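Local coordinates for conserved hypothetical protein (Enterococcus faecalis, PDB 1T62), which is of unknown function but, as an ASCH domain protein of the PUA clan, may bind RNA, at residues Leu55-Met60 with Glu126-Tyr131; Arg86-Glu91 with Ser145-Asp150. One frame throughout, in Å; residues are numbered along the deposited sequence.

Interaction 1 of 2, residues Leu55-Met60 with Glu126-Tyr131; sequences LDIYKM and EELAPY
The phenol ring of Tyr131 receives Ile57 CD1 over one face, while Met60 SD comes at it obliquely, and at the ring edge, in its plane, lie the backbone oxygens of Glu127 and Leu128. The contact is helix-to-helix packing within the ASCH domain: the short helix 55-60, directly after strand 50-54, meets the C-terminal end of helix 113-128 and the 3-10 turn that follows it. The methyl-to-ring contact is a CH-pi interaction, with Ile57 CD1 4.1 Å from the centroid of the Tyr131 ring and 28° off its normal. The other branch of the same isoleucine, CG2, stands anti to the backbone N because chi1 is -45°, and this carries it to the hydroxyl end of the ring, 3.6 Å from Tyr131 CZ. Met60 makes a Met-aromatic contact, its SD 4.9 Å from the Tyr131 centroid; its chain bends at chi3 (-78°), turning CE toward Leu128 CD2. That leucine methyl is shared, lying 3.8 Å from Ile57 CD1 and also touching Asp56 CB. Glu127 extends its chain across Ile57, with OE1 3.5 Å from Ile57 CG1.

No hydrogen bond joins the two segments; Asp56 OD1 and the Tyr131 hydroxyl find partners elsewhere. Asp56 OD1 is hydrogen-bonded to Tyr136 OH. The Tyr131 hydroxyl accepts the backbone N-H of His162 of the second subunit, and His164 of that subunit packs on Glu127; both histidines belong to the run of six at the C-terminus, evidently a purification tag. At the turn that ends in Tyr131, its backbone N is hydrogen-bonded to Leu128 O at 2.8 Å.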
loop_
_atom_site.group_PDB
_atom_site.type_symbol
_atom_site.label_atom_id
_atom_site.label_comp_id
_atom_site.label_asym_id
_atom_site.label_seq_id
_atom_site.Cartn_x
_atom_site.Cartn_y
_atom_site.Cartn_z
ATOM N N LEU B 55 -13.782 -18.435 -0.507
ATOM C CA LEU B 55 -13.805 -19.417 0.566
ATOM C C LEU B 55 -12.699 -20.440 0.322
ATOM O O LEU B 55 -12.188 -21.058 1.254
ATOM C CB LEU B 55 -15.152 -20.131 0.605
ATOM C CG LEU B 55 -15.169 -21.365 1.504
ATOM C CD1 LEU B 55 -14.805 -20.989 2.926
ATOM C CD2 LEU B 55 -16.524 -21.981 1.437
ATOM N N ASP B 56 -12.331 -20.604 -0.943
ATOM C CA ASP B 56 -11.294 -21.547 -1.315
ATOM C C ASP B 56 -9.931 -21.256 -0.696
ATOM O O ASP B 56 -9.296 -22.157 -0.159
ATOM C CB ASP B 56 -11.189 -21.613 -2.834
ATOM C CG ASP B 56 -12.273 -22.481 -3.451
ATOM O OD1 ASP B 56 -12.467 -22.402 -4.678
ATOM O OD2 ASP B 56 -12.922 -23.253 -2.709
ATOM N N ILE B 57 -9.470 -20.011 -0.765
ATOM C CA ILE B 57 -8.172 -19.669 -0.180
ATOM C C ILE B 57 -8.148 -20.008 1.314
ATOM O O ILE B 57 -7.147 -20.484 1.828
ATOM C CB ILE B 57 -7.839 -18.168 -0.337
ATOM C CG1 ILE B 57 -8.153 -17.708 -1.755
ATOM C CG2 ILE B 57 -6.358 -17.930 -0.016
ATOM C CD1 ILE B 57 -7.303 -18.351 -2.797
ATOM N N TYR B 58 -9.242 -19.750 2.017
ATOM C CA TYR B 58 -9.283 -20.072 3.433
ATOM C C TYR B 58 -9.028 -21.563 3.601
ATOM O O TYR B 58 -8.238 -21.987 4.444
ATOM C CB TYR B 58 -10.642 -19.721 4.040
ATOM C CG TYR B 58 -10.884 -18.236 4.167
ATOM C CD1 TYR B 58 -11.510 -17.522 3.145
ATOM C CD2 TYR B 58 -10.468 -17.541 5.293
ATOM C CE1 TYR B 58 -11.717 -16.157 3.246
ATOM C CE2 TYR B 58 -10.665 -16.173 5.397
ATOM C CZ TYR B 58 -11.290 -15.491 4.374
ATOM O OH TYR B 58 -11.498 -14.139 4.476
ATOM N N LYS B 59 -9.706 -22.359 2.786
ATOM C CA LYS B 59 -9.545 -23.800 2.845
ATOM C C LYS B 59 -8.107 -24.235 2.587
ATOM O O LYS B 59 -7.504 -24.909 3.422
ATOM C CB LYS B 59 -10.498 -24.463 1.853
ATOM C CG LYS B 59 -11.931 -24.407 2.321
ATOM C CD LYS B 59 -12.875 -25.043 1.337
ATOM C CE LYS B 59 -14.164 -25.398 2.035
ATOM N NZ LYS B 59 -13.856 -26.296 3.191
ATOM N N MET B 60 -7.553 -23.842 1.444
ATOM C CA MET B 60 -6.179 -24.207 1.104
ATOM C C MET B 60 -5.157 -23.582 2.043
ATOM O O MET B 60 -4.049 -24.088 2.174
ATOM C CB MET B 60 -5.850 -23.800 -0.335
ATOM C CG MET B 60 -6.666 -24.518 -1.384
ATOM S SD MET B 60 -6.474 -23.732 -2.986
ATOM C CE MET B 60 -7.552 -22.295 -2.798
ATOM N N GLU B 126 -7.420 -14.280 -10.950
ATOM C CA GLU B 126 -6.034 -13.974 -10.662
ATOM C C GLU B 126 -5.603 -14.378 -9.273
ATOM O O GLU B 126 -4.474 -14.821 -9.090
ATOM C CB GLU B 126 -5.757 -12.492 -10.889
ATOM C CG GLU B 126 -5.645 -12.146 -12.368
ATOM C CD GLU B 126 -5.705 -10.657 -12.652
ATOM O OE1 GLU B 126 -5.755 -10.287 -13.845
ATOM O OE2 GLU B 126 -5.706 -9.858 -11.690
ATOM N N GLU B 127 -6.478 -14.256 -8.285
ATOM C CA GLU B 127 -6.060 -14.641 -6.950
ATOM C C GLU B 127 -5.946 -16.151 -6.818
ATOM O O GLU B 127 -5.099 -16.648 -6.081
ATOM C CB GLU B 127 -7.024 -14.128 -5.889
ATOM C CG GLU B 127 -6.539 -14.466 -4.494
ATOM C CD GLU B 127 -7.577 -14.225 -3.422
ATOM O OE1 GLU B 127 -7.244 -14.410 -2.234
ATOM O OE2 GLU B 127 -8.723 -13.857 -3.759
ATOM N N LEU B 128 -6.789 -16.884 -7.536
ATOM C CA LEU B 128 -6.770 -18.341 -7.449
ATOM C C LEU B 128 -5.622 -19.007 -8.180
ATOM O O LEU B 128 -5.005 -19.927 -7.645
ATOM C CB LEU B 128 -8.084 -18.928 -7.968
ATOM C CG LEU B 128 -9.282 -18.953 -7.031
ATOM C CD1 LEU B 128 -10.500 -19.413 -7.800
ATOM C CD2 LEU B 128 -9.018 -19.889 -5.881
ATOM N N ALA B 129 -5.339 -18.548 -9.396
ATOM C CA ALA B 129 -4.278 -19.138 -10.216
ATOM C C ALA B 129 -3.023 -19.625 -9.464
ATOM O O ALA B 129 -2.664 -20.800 -9.543
ATOM C CB ALA B 129 -3.886 -18.174 -11.316
ATOM N N PRO B 130 -2.341 -18.732 -8.729
ATOM C CA PRO B 130 -1.138 -19.144 -7.993
ATOM C C PRO B 130 -1.283 -20.386 -7.104
ATOM O O PRO B 130 -0.283 -21.006 -6.749
ATOM C CB PRO B 130 -0.761 -17.886 -7.204
ATOM C CG PRO B 130 -2.058 -17.141 -7.079
ATOM C CD PRO B 130 -2.677 -17.329 -8.439
ATOM N N TYR B 131 -2.509 -20.742 -6.732
ATOM C CA TYR B 131 -2.716 -21.945 -5.928
ATOM C C TYR B 131 -3.080 -23.080 -6.876
ATOM O O TYR B 131 -3.681 -24.073 -6.461
ATOM C CB TYR B 131 -3.855 -21.785 -4.924
ATOM C CG TYR B 131 -3.624 -20.769 -3.833
ATOM C CD1 TYR B 131 -3.784 -19.403 -4.080
ATOM C CD2 TYR B 131 -3.297 -21.168 -2.537
ATOM C CE1 TYR B 131 -3.634 -18.459 -3.063
ATOM C CE2 TYR B 131 -3.141 -20.233 -1.518
ATOM C CZ TYR B 131 -3.312 -18.878 -1.787
ATOM O OH TYR B 131 -3.161 -17.937 -0.780
#

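Interaction 2 of 2, residues Arg86-Glu91 with Ser145-Asp150; sequences RTTKVE and SFEVVD
Arg86-Lys89 runs antiparallel to Ser145-Val149, their end-to-end directions 160° apart, with Arg86 and Glu147 as a hydrogen-bonded pair, Thr87 and Phe146 as a non-hydrogen-bonded pair, and a classic beta bulge where Thr88 and Lys89 both face Ser145. Arg86 N donates to Glu147 O at 2.9 Å, and Glu147 N returns a bond to Arg86 O. At the bulge, Ser145 O takes Thr88 N at 2.6 Å, nearly along the C=O axis, and a weak bond from Lys89 N; Ser145 N in turn donates to Lys89 O. Thr88 adds its hydroxyl: with chi1 at 53°, OG1 sits above the Ser145 carbonyl plane and donates to that oxygen at 3.0 Å. Several donors thus converge on one acceptor.

Arg86 and Glu147 reach out side by side from the sheet face that also carries Lys89 and Ser145, charged ends together, although the exact placing of this salt bridge is doubtful. Val149 CG2 lies over one face of the guanidinium and 4.0 Å from Arg86 CB. Along the same face, Lys89 CB packs on Ser145 CB at 3.7 Å, and Lys89 NZ forms a salt bridge with Glu91 OE1.

On the opposite face, Phe146 packs against Val43 of helix 33-44. Val149 and Asp150 touch helix 2-16, and Arg86 touches Tyr71 of strand 71-75.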
loop_
_atom_site.group_PDB
_atom_site.type_symbol
_atom_site.label_atom_id
_atom_site.label_comp_id
_atom_site.label_asym_id
_atom_site.label_seq_id
_atom_site.Cartn_x
_atom_site.Cartn_y
_atom_site.Cartn_z
ATOM N N ARG B 86 -15.900 -2.781 11.683
ATOM C CA ARG B 86 -16.451 -3.880 12.457
ATOM C C ARG B 86 -17.424 -4.688 11.608
ATOM O O ARG B 86 -18.316 -4.130 10.965
ATOM C CB ARG B 86 -17.172 -3.372 13.696
ATOM C CG ARG B 86 -17.172 -4.409 14.770
ATOM C CD ARG B 86 -18.546 -4.799 15.214
ATOM N NE ARG B 86 -19.026 -3.924 16.273
ATOM C CZ ARG B 86 -19.634 -2.774 16.043
ATOM N NH1 ARG B 86 -19.822 -2.389 14.790
ATOM N NH2 ARG B 86 -20.054 -2.027 17.050
ATOM N N THR B 87 -17.250 -6.003 11.607
ATOM C CA THR B 87 -18.113 -6.882 10.829
ATOM C C THR B 87 -19.386 -7.199 11.607
ATOM O O THR B 87 -19.327 -7.716 12.717
ATOM C CB THR B 87 -17.383 -8.202 10.487
ATOM O OG1 THR B 87 -16.129 -7.908 9.847
ATOM C CG2 THR B 87 -18.221 -9.039 9.553
ATOM N N THR B 88 -20.537 -6.874 11.025
ATOM C CA THR B 88 -21.821 -7.128 11.670
ATOM C C THR B 88 -22.472 -8.360 11.067
ATOM O O THR B 88 -23.498 -8.829 11.558
ATOM C CB THR B 88 -22.805 -5.949 11.478
ATOM O OG1 THR B 88 -22.919 -5.641 10.084
ATOM C CG2 THR B 88 -22.326 -4.713 12.202
ATOM N N LYS B 89 -21.869 -8.900 10.011
ATOM C CA LYS B 89 -22.444 -10.060 9.336
ATOM C C LYS B 89 -21.433 -10.818 8.479
ATOM O O LYS B 89 -20.643 -10.222 7.781
ATOM C CB LYS B 89 -23.605 -9.562 8.470
ATOM C CG LYS B 89 -24.379 -10.597 7.682
ATOM C CD LYS B 89 -25.465 -9.895 6.874
ATOM C CE LYS B 89 -26.192 -10.858 5.983
ATOM N NZ LYS B 89 -25.234 -11.608 5.133
ATOM N N VAL B 90 -21.453 -12.138 8.552
ATOM C CA VAL B 90 -20.558 -12.965 7.744
ATOM C C VAL B 90 -21.459 -13.968 7.037
ATOM O O VAL B 90 -22.276 -14.641 7.675
ATOM C CB VAL B 90 -19.527 -13.751 8.610
ATOM C CG1 VAL B 90 -18.684 -14.665 7.723
ATOM C CG2 VAL B 90 -18.635 -12.783 9.371
ATOM N N GLU B 91 -21.322 -14.073 5.725
ATOM C CA GLU B 91 -22.161 -14.997 4.992
ATOM C C GLU B 91 -21.458 -15.675 3.837
ATOM O O GLU B 91 -20.697 -15.049 3.107
ATOM C CB GLU B 91 -23.405 -14.268 4.485
ATOM C CG GLU B 91 -24.253 -15.078 3.537
ATOM C CD GLU B 91 -25.551 -14.386 3.225
ATOM O OE1 GLU B 91 -25.523 -13.154 3.029
ATOM O OE2 GLU B 91 -26.597 -15.068 3.170
ATOM N N SER B 145 -20.236 -7.970 6.025
ATOM C CA SER B 145 -20.941 -6.705 6.063
ATOM C C SER B 145 -20.411 -6.027 7.312
ATOM O O SER B 145 -20.548 -6.538 8.424
ATOM C CB SER B 145 -22.434 -6.942 6.141
ATOM O OG SER B 145 -22.867 -7.584 4.954
ATOM N N PHE B 146 -19.781 -4.880 7.107
ATOM C CA PHE B 146 -19.152 -4.138 8.184
ATOM C C PHE B 146 -19.587 -2.675 8.234
ATOM O O PHE B 146 -20.320 -2.198 7.364
ATOM C CB PHE B 146 -17.631 -4.179 7.982
ATOM C CG PHE B 146 -17.200 -3.720 6.613
ATOM C CD1 PHE B 146 -17.163 -4.611 5.542
ATOM C CD2 PHE B 146 -16.925 -2.372 6.369
ATOM C CE1 PHE B 146 -16.866 -4.172 4.249
ATOM C CE2 PHE B 146 -16.627 -1.919 5.074
ATOM C CZ PHE B 146 -16.599 -2.823 4.016
ATOM N N GLU B 147 -19.111 -1.981 9.267
ATOM C CA GLU B 147 -19.366 -0.564 9.448
ATOM C C GLU B 147 -18.051 0.110 9.835
ATOM O O GLU B 147 -17.273 -0.443 10.613
ATOM C CB GLU B 147 -20.450 -0.317 10.511
ATOM C CG GLU B 147 -20.241 -0.897 11.904
ATOM C CD GLU B 147 -21.489 -0.693 12.789
ATOM O OE1 GLU B 147 -21.531 -1.177 13.942
ATOM O OE2 GLU B 147 -22.449 -0.037 12.319
ATOM N N VAL B 148 -17.772 1.273 9.247
ATOM C CA VAL B 148 -16.549 1.991 9.569
ATOM C C VAL B 148 -16.690 2.498 10.987
ATOM O O VAL B 148 -17.547 3.327 11.306
ATOM C CB VAL B 148 -16.291 3.148 8.602
ATOM C CG1 VAL B 148 -15.306 4.157 9.228
ATOM C CG2 VAL B 148 -15.712 2.584 7.310
ATOM N N VAL B 149 -15.811 1.979 11.826
ATOM C CA VAL B 149 -15.820 2.243 13.253
ATOM C C VAL B 149 -14.768 3.263 13.729
ATOM O O VAL B 149 -14.783 3.683 14.872
ATOM C CB VAL B 149 -15.685 0.851 13.957
ATOM C CG1 VAL B 149 -14.438 0.780 14.800
ATOM C CG2 VAL B 149 -16.949 0.530 14.706
ATOM N N ASP B 150 -13.869 3.672 12.843
ATOM C CA ASP B 150 -12.833 4.636 13.199
ATOM C C ASP B 150 -12.009 5.011 11.962
ATOM O O ASP B 150 -11.736 4.169 11.110
ATOM C CB ASP B 150 -11.933 4.041 14.288
ATOM C CG ASP B 150 -10.952 5.058 14.881
ATOM O OD1 ASP B 150 -10.227 4.684 15.832
ATOM O OD2 ASP B 150 -10.889 6.222 14.414
#

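Interactions 1 and 2 have centres 23 Å apart and do not touch; their nearest atoms are about 8 Å from each other. Along the chain the segments alternate, 55-60, 86-91, 126-131 and 145-150, so the contacts cross along the chain, all four segments lying within the ASCH domain range. Interaction 2 pairs strands 81-94 and 140-151, neighbours inside the five-stranded mixed sheet, whereas interaction 1 joins two helices beyond one end of it. Strand 140-151 links them: it follows helix 113-128 in sequence, and its first residue, Leu140, is hydrogen-bonded through the backbone to Leu55. Strand 140-151 thus pairs with 81-94 and, at its start, also meets the helix of interaction 1.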